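Local coordinates for protein peptidoglycan D,D-transpeptidase PbpA (Mycobacterium tuberculosis, PDB 3UN7) that probably cross-links peptidoglycan strands of the mycobacterial cell wall as a penicillin-binding D,D-transpeptidase and is probably needed for regulating cell length, at residues 388-400 against 410-422. Numbering follows the deposited sequence.
Sequences PGVQIASKTGTAE and PHAWYIAFAPAQA
Ala393 and Phe417 face each other as an antiparallel hydrogen-bonded pair, and the methyl CB of Ala393 sits over one face of the Phe417 ring, 3.7 Å from its centroid. With chi1 at 60°, Phe417 holds its ring between its own backbone N and carbonyl carbon, folded over the neighbouring strand; Ala420 CB lies 4.1 Å from the same methyl, and helix 364-379 packs against Phe417 and Ala420 at this tight end.

On the opposite face of the sheet, the Tyr414 ring runs alongside strand 393-399. Thr396 CG2 meets its edge near CD1, Ser394 CB approaches CE1 (3.5 Å), and Ile392 CG2 reaches OH (3.4 Å). Glu378 is hydrogen-bonded to both Tyr414 OH and Ser394 OG.

The packing is looser at the solvent-facing turn, where the amide planes of Gln391 and Gln421 are inclined by 48° and their OE1 atoms, both acceptors, do not bond each other. Eight backbone hydrogen bonds join the strands, that from Trp413 N to Gly397 O nearly straight at 179°. Strand 393-399, outermost in the five-stranded transpeptidase sheet, carries the family's Lys-Thr-Gly motif, Lys395 to Gly397, beside Ser193, the probable acylated serine. Main-chain bonds of Lys395 with Ile415 and Gly397 with Trp413 thus hold the motif, with Lys395 NZ hydrogen-bonded to Ser252.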
loop_
_atom_site.group_PDB
_atom_site.type_symbol
_atom_site.label_atom_id
_atom_site.label_comp_id
_atom_site.label_asym_id
_atom_site.label_seq_id
_atom_site.Cartn_x
_atom_site.Cartn_y
_atom_site.Cartn_z
ATOM N N PRO A 388 9.854 -9.841 19.759
ATOM C CA PRO A 388 9.600 -10.124 21.175
ATOM C C PRO A 388 8.663 -9.106 21.830
ATOM O O PRO A 388 8.936 -7.903 21.807
ATOM C CB PRO A 388 10.992 -10.019 21.804
ATOM C CG PRO A 388 11.911 -10.412 20.708
ATOM C CD PRO A 388 11.295 -9.890 19.441
ATOM N N GLY A 389 7.558 -9.598 22.390
ATOM C CA GLY A 389 6.620 -8.760 23.144
ATOM C C GLY A 389 5.721 -7.917 22.261
ATOM O O GLY A 389 5.140 -6.928 22.713
ATOM N N VAL A 390 5.628 -8.287 20.989
ATOM C CA VAL A 390 4.752 -7.587 20.069
ATOM C C VAL A 390 3.876 -8.603 19.356
ATOM O O VAL A 390 4.359 -9.483 18.628
ATOM C CB VAL A 390 5.519 -6.672 19.064
ATOM C CG1 VAL A 390 4.595 -6.214 17.944
ATOM C CG2 VAL A 390 6.108 -5.447 19.773
ATOM N N GLN A 391 2.581 -8.484 19.609
ATOM C CA GLN A 391 1.584 -9.335 18.987
ATOM C C GLN A 391 1.160 -8.718 17.658
ATOM O O GLN A 391 0.744 -7.559 17.605
ATOM C CB GLN A 391 0.374 -9.477 19.912
ATOM C CG GLN A 391 -0.611 -10.532 19.481
ATOM C CD GLN A 391 -1.830 -10.584 20.381
ATOM O OE1 GLN A 391 -2.495 -9.567 20.617
ATOM N NE2 GLN A 391 -2.138 -11.773 20.884
ATOM N N ILE A 392 1.272 -9.499 16.594
ATOM C CA ILE A 392 0.974 -9.006 15.250
ATOM C C ILE A 392 -0.275 -9.730 14.764
ATOM O O ILE A 392 -0.392 -10.941 14.959
ATOM C CB ILE A 392 2.148 -9.282 14.278
ATOM C CG1 ILE A 392 3.387 -8.489 14.681
ATOM C CG2 ILE A 392 1.768 -8.952 12.822
ATOM C CD1 ILE A 392 4.632 -8.832 13.857
ATOM N N ALA A 393 -1.204 -8.980 14.174
ATOM C CA ALA A 393 -2.346 -9.543 13.480
ATOM C C ALA A 393 -1.985 -9.448 12.009
ATOM O O ALA A 393 -1.573 -8.382 11.545
ATOM C CB ALA A 393 -3.606 -8.720 13.759
ATOM N N SER A 394 -2.146 -10.537 11.269
ATOM C CA SER A 394 -1.741 -10.526 9.878
ATOM C C SER A 394 -2.573 -11.446 8.999
ATOM O O SER A 394 -3.361 -12.252 9.489
ATOM C CB SER A 394 -0.264 -10.930 9.777
ATOM O OG SER A 394 -0.117 -12.331 9.987
ATOM N N LYS A 395 -2.375 -11.313 7.688
ATOM C CA LYS A 395 -2.829 -12.299 6.721
ATOM C C LYS A 395 -1.767 -12.387 5.621
ATOM O O LYS A 395 -1.464 -11.378 4.981
ATOM C CB LYS A 395 -4.184 -11.909 6.123
ATOM C CG LYS A 395 -4.805 -13.005 5.234
ATOM C CD LYS A 395 -5.364 -14.143 6.095
ATOM C CE LYS A 395 -5.873 -15.320 5.265
ATOM N NZ LYS A 395 -4.774 -16.007 4.542
ATOM N N THR A 396 -1.201 -13.578 5.406
ATOM C CA THR A 396 -0.247 -13.757 4.305
ATOM C C THR A 396 -0.865 -14.622 3.226
ATOM O O THR A 396 -1.564 -15.600 3.517
ATOM C CB THR A 396 1.163 -14.292 4.748
ATOM O OG1 THR A 396 1.302 -15.676 4.440
ATOM C CG2 THR A 396 1.420 -14.083 6.202
ATOM N N GLY A 397 -0.656 -14.249 1.969
ATOM C CA GLY A 397 -1.195 -15.065 0.888
ATOM C C GLY A 397 -0.471 -14.881 -0.427
ATOM O O GLY A 397 0.507 -14.130 -0.519
ATOM N N THR A 398 -0.951 -15.596 -1.431
ATOM C CA THR A 398 -0.443 -15.477 -2.781
ATOM C C THR A 398 -1.588 -15.047 -3.668
ATOM O O THR A 398 -2.749 -15.146 -3.279
ATOM C CB THR A 398 0.086 -16.817 -3.330
ATOM O OG1 THR A 398 -0.993 -17.744 -3.407
ATOM C CG2 THR A 398 1.143 -17.387 -2.437
ATOM N N ALA A 399 -1.234 -14.574 -4.859
ATOM C CA ALA A 399 -2.195 -14.107 -5.841
ATOM C C ALA A 399 -1.705 -14.446 -7.242
ATOM O O ALA A 399 -0.666 -13.945 -7.674
ATOM C CB ALA A 399 -2.395 -12.604 -5.700
ATOM N N GLU A 400 -2.451 -15.307 -7.934
ATOM C CA GLU A 400 -2.229 -15.587 -9.352
ATOM C C GLU A 400 -2.506 -14.341 -10.187
ATOM O O GLU A 400 -3.292 -13.493 -9.780
ATOM C CB GLU A 400 -3.117 -16.747 -9.816
ATOM C CG GLU A 400 -2.829 -18.060 -9.105
ATOM C CD GLU A 400 -3.406 -19.281 -9.824
ATOM O OE1 GLU A 400 -4.247 -19.122 -10.748
ATOM O OE2 GLU A 400 -2.998 -20.406 -9.467
ATOM N N PRO A 410 3.008 -16.753 -8.740
ATOM C CA PRO A 410 2.057 -15.826 -8.131
ATOM C C PRO A 410 2.731 -14.738 -7.295
ATOM O O PRO A 410 3.890 -14.882 -6.918
ATOM C CB PRO A 410 1.217 -16.744 -7.240
ATOM C CG PRO A 410 1.352 -18.098 -7.871
ATOM C CD PRO A 410 2.777 -18.136 -8.288
ATOM N N HIS A 411 1.999 -13.657 -7.030
ATOM C CA HIS A 411 2.452 -12.597 -6.136
ATOM C C HIS A 411 2.402 -13.064 -4.688
ATOM O O HIS A 411 1.630 -13.957 -4.355
ATOM C CB HIS A 411 1.553 -11.369 -6.274
ATOM C CG HIS A 411 1.494 -10.804 -7.660
ATOM N ND1 HIS A 411 2.601 -10.708 -8.474
ATOM C CD2 HIS A 411 0.461 -10.280 -8.366
ATOM C CE1 HIS A 411 2.249 -10.167 -9.629
ATOM N NE2 HIS A 411 0.956 -9.895 -9.587
ATOM N N ALA A 412 3.198 -12.441 -3.821
ATOM C CA ALA A 412 3.162 -12.763 -2.398
ATOM C C ALA A 412 2.773 -11.499 -1.667
ATOM O O ALA A 412 3.398 -10.458 -1.864
ATOM C CB ALA A 412 4.511 -13.245 -1.927
ATOM N N TRP A 413 1.737 -11.603 -0.840
ATOM C CA TRP A 413 1.208 -10.490 -0.078
ATOM C C TRP A 413 1.350 -10.774 1.408
ATOM O O TRP A 413 1.227 -11.924 1.840
ATOM C CB TRP A 413 -0.286 -10.353 -0.318
ATOM C CG TRP A 413 -0.765 -9.681 -1.574
ATOM C CD1 TRP A 413 -1.200 -10.297 -2.713
ATOM C CD2 TRP A 413 -0.969 -8.270 -1.774
ATOM N NE1 TRP A 413 -1.623 -9.357 -3.631
ATOM C CE2 TRP A 413 -1.508 -8.106 -3.070
ATOM C CE3 TRP A 413 -0.734 -7.132 -0.984
ATOM C CZ2 TRP A 413 -1.810 -6.841 -3.609
ATOM C CZ3 TRP A 413 -1.040 -5.857 -1.520
ATOM C CH2 TRP A 413 -1.573 -5.731 -2.817
ATOM N N TYR A 414 1.550 -9.711 2.184
ATOM C CA TYR A 414 1.419 -9.754 3.640
ATOM C C TYR A 414 0.720 -8.467 4.032
ATOM O O TYR A 414 1.167 -7.390 3.666
ATOM C CB TYR A 414 2.796 -9.795 4.283
ATOM C CG TYR A 414 2.855 -9.888 5.805
ATOM C CD1 TYR A 414 2.595 -11.092 6.468
ATOM C CD2 TYR A 414 3.248 -8.786 6.569
ATOM C CE1 TYR A 414 2.703 -11.187 7.858
ATOM C CE2 TYR A 414 3.357 -8.861 7.938
ATOM C CZ TYR A 414 3.070 -10.052 8.580
ATOM O OH TYR A 414 3.197 -10.095 9.938
ATOM N N ILE A 415 -0.392 -8.573 4.750
ATOM C CA ILE A 415 -1.022 -7.397 5.340
ATOM C C ILE A 415 -1.110 -7.606 6.849
ATOM O O ILE A 415 -1.322 -8.730 7.303
ATOM C CB ILE A 415 -2.393 -7.041 4.703
ATOM C CG1 ILE A 415 -3.418 -8.176 4.864
ATOM C CG2 ILE A 415 -2.215 -6.710 3.208
ATOM C CD1 ILE A 415 -4.860 -7.735 4.559
ATOM N N ALA A 416 -0.908 -6.537 7.620
ATOM C CA ALA A 416 -0.730 -6.719 9.063
ATOM C C ALA A 416 -0.892 -5.443 9.847
ATOM O O ALA A 416 -0.842 -4.350 9.292
ATOM C CB ALA A 416 0.643 -7.352 9.359
ATOM N N PHE A 417 -1.130 -5.598 11.143
ATOM C CA PHE A 417 -1.087 -4.477 12.067
ATOM C C PHE A 417 -0.589 -4.917 13.437
ATOM O O PHE A 417 -0.619 -6.099 13.763
ATOM C CB PHE A 417 -2.429 -3.726 12.118
ATOM C CG PHE A 417 -3.594 -4.557 12.555
ATOM C CD1 PHE A 417 -3.950 -4.615 13.902
ATOM C CD2 PHE A 417 -4.378 -5.242 11.616
ATOM C CE1 PHE A 417 -5.061 -5.363 14.311
ATOM C CE2 PHE A 417 -5.488 -5.986 12.019
ATOM C CZ PHE A 417 -5.829 -6.045 13.368
ATOM N N ALA A 418 -0.100 -3.962 14.221
ATOM C CA ALA A 418 0.540 -4.261 15.490
ATOM C C ALA A 418 0.689 -2.973 16.305
ATOM O O ALA A 418 0.699 -1.899 15.725
ATOM C CB ALA A 418 1.924 -4.894 15.245
ATOM N N PRO A 419 0.758 -3.072 17.655
ATOM C CA PRO A 419 0.460 -4.265 18.445
ATOM C C PRO A 419 -1.007 -4.580 18.250
ATOM O O PRO A 419 -1.819 -3.653 18.159
ATOM C CB PRO A 419 0.703 -3.805 19.893
ATOM C CG PRO A 419 1.593 -2.623 19.779
ATOM C CD PRO A 419 1.157 -1.944 18.515
ATOM N N ALA A 420 -1.359 -5.857 18.162
ATOM C CA ALA A 420 -2.703 -6.220 17.739
ATOM C C ALA A 420 -3.796 -5.643 18.629
ATOM O O ALA A 420 -4.901 -5.369 18.153
ATOM C CB ALA A 420 -2.850 -7.742 17.633
ATOM N N GLN A 421 -3.494 -5.462 19.911
ATOM C CA GLN A 421 -4.519 -5.047 20.879
ATOM C C GLN A 421 -4.687 -3.537 21.005
ATOM O O GLN A 421 -5.696 -3.072 21.550
ATOM C CB GLN A 421 -4.266 -5.664 22.246
ATOM C CG GLN A 421 -4.759 -7.082 22.357
ATOM C CD GLN A 421 -4.416 -7.720 23.675
ATOM O OE1 GLN A 421 -3.509 -8.544 23.754
ATOM N NE2 GLN A 421 -5.142 -7.356 24.722
ATOM N N ALA A 422 -3.716 -2.788 20.488
ATOM C CA ALA A 422 -3.764 -1.318 20.472
ATOM C C ALA A 422 -2.835 -0.824 19.358
ATOM O O ALA A 422 -1.756 -0.336 19.635
ATOM C CB ALA A 422 -3.337 -0.767 21.827
#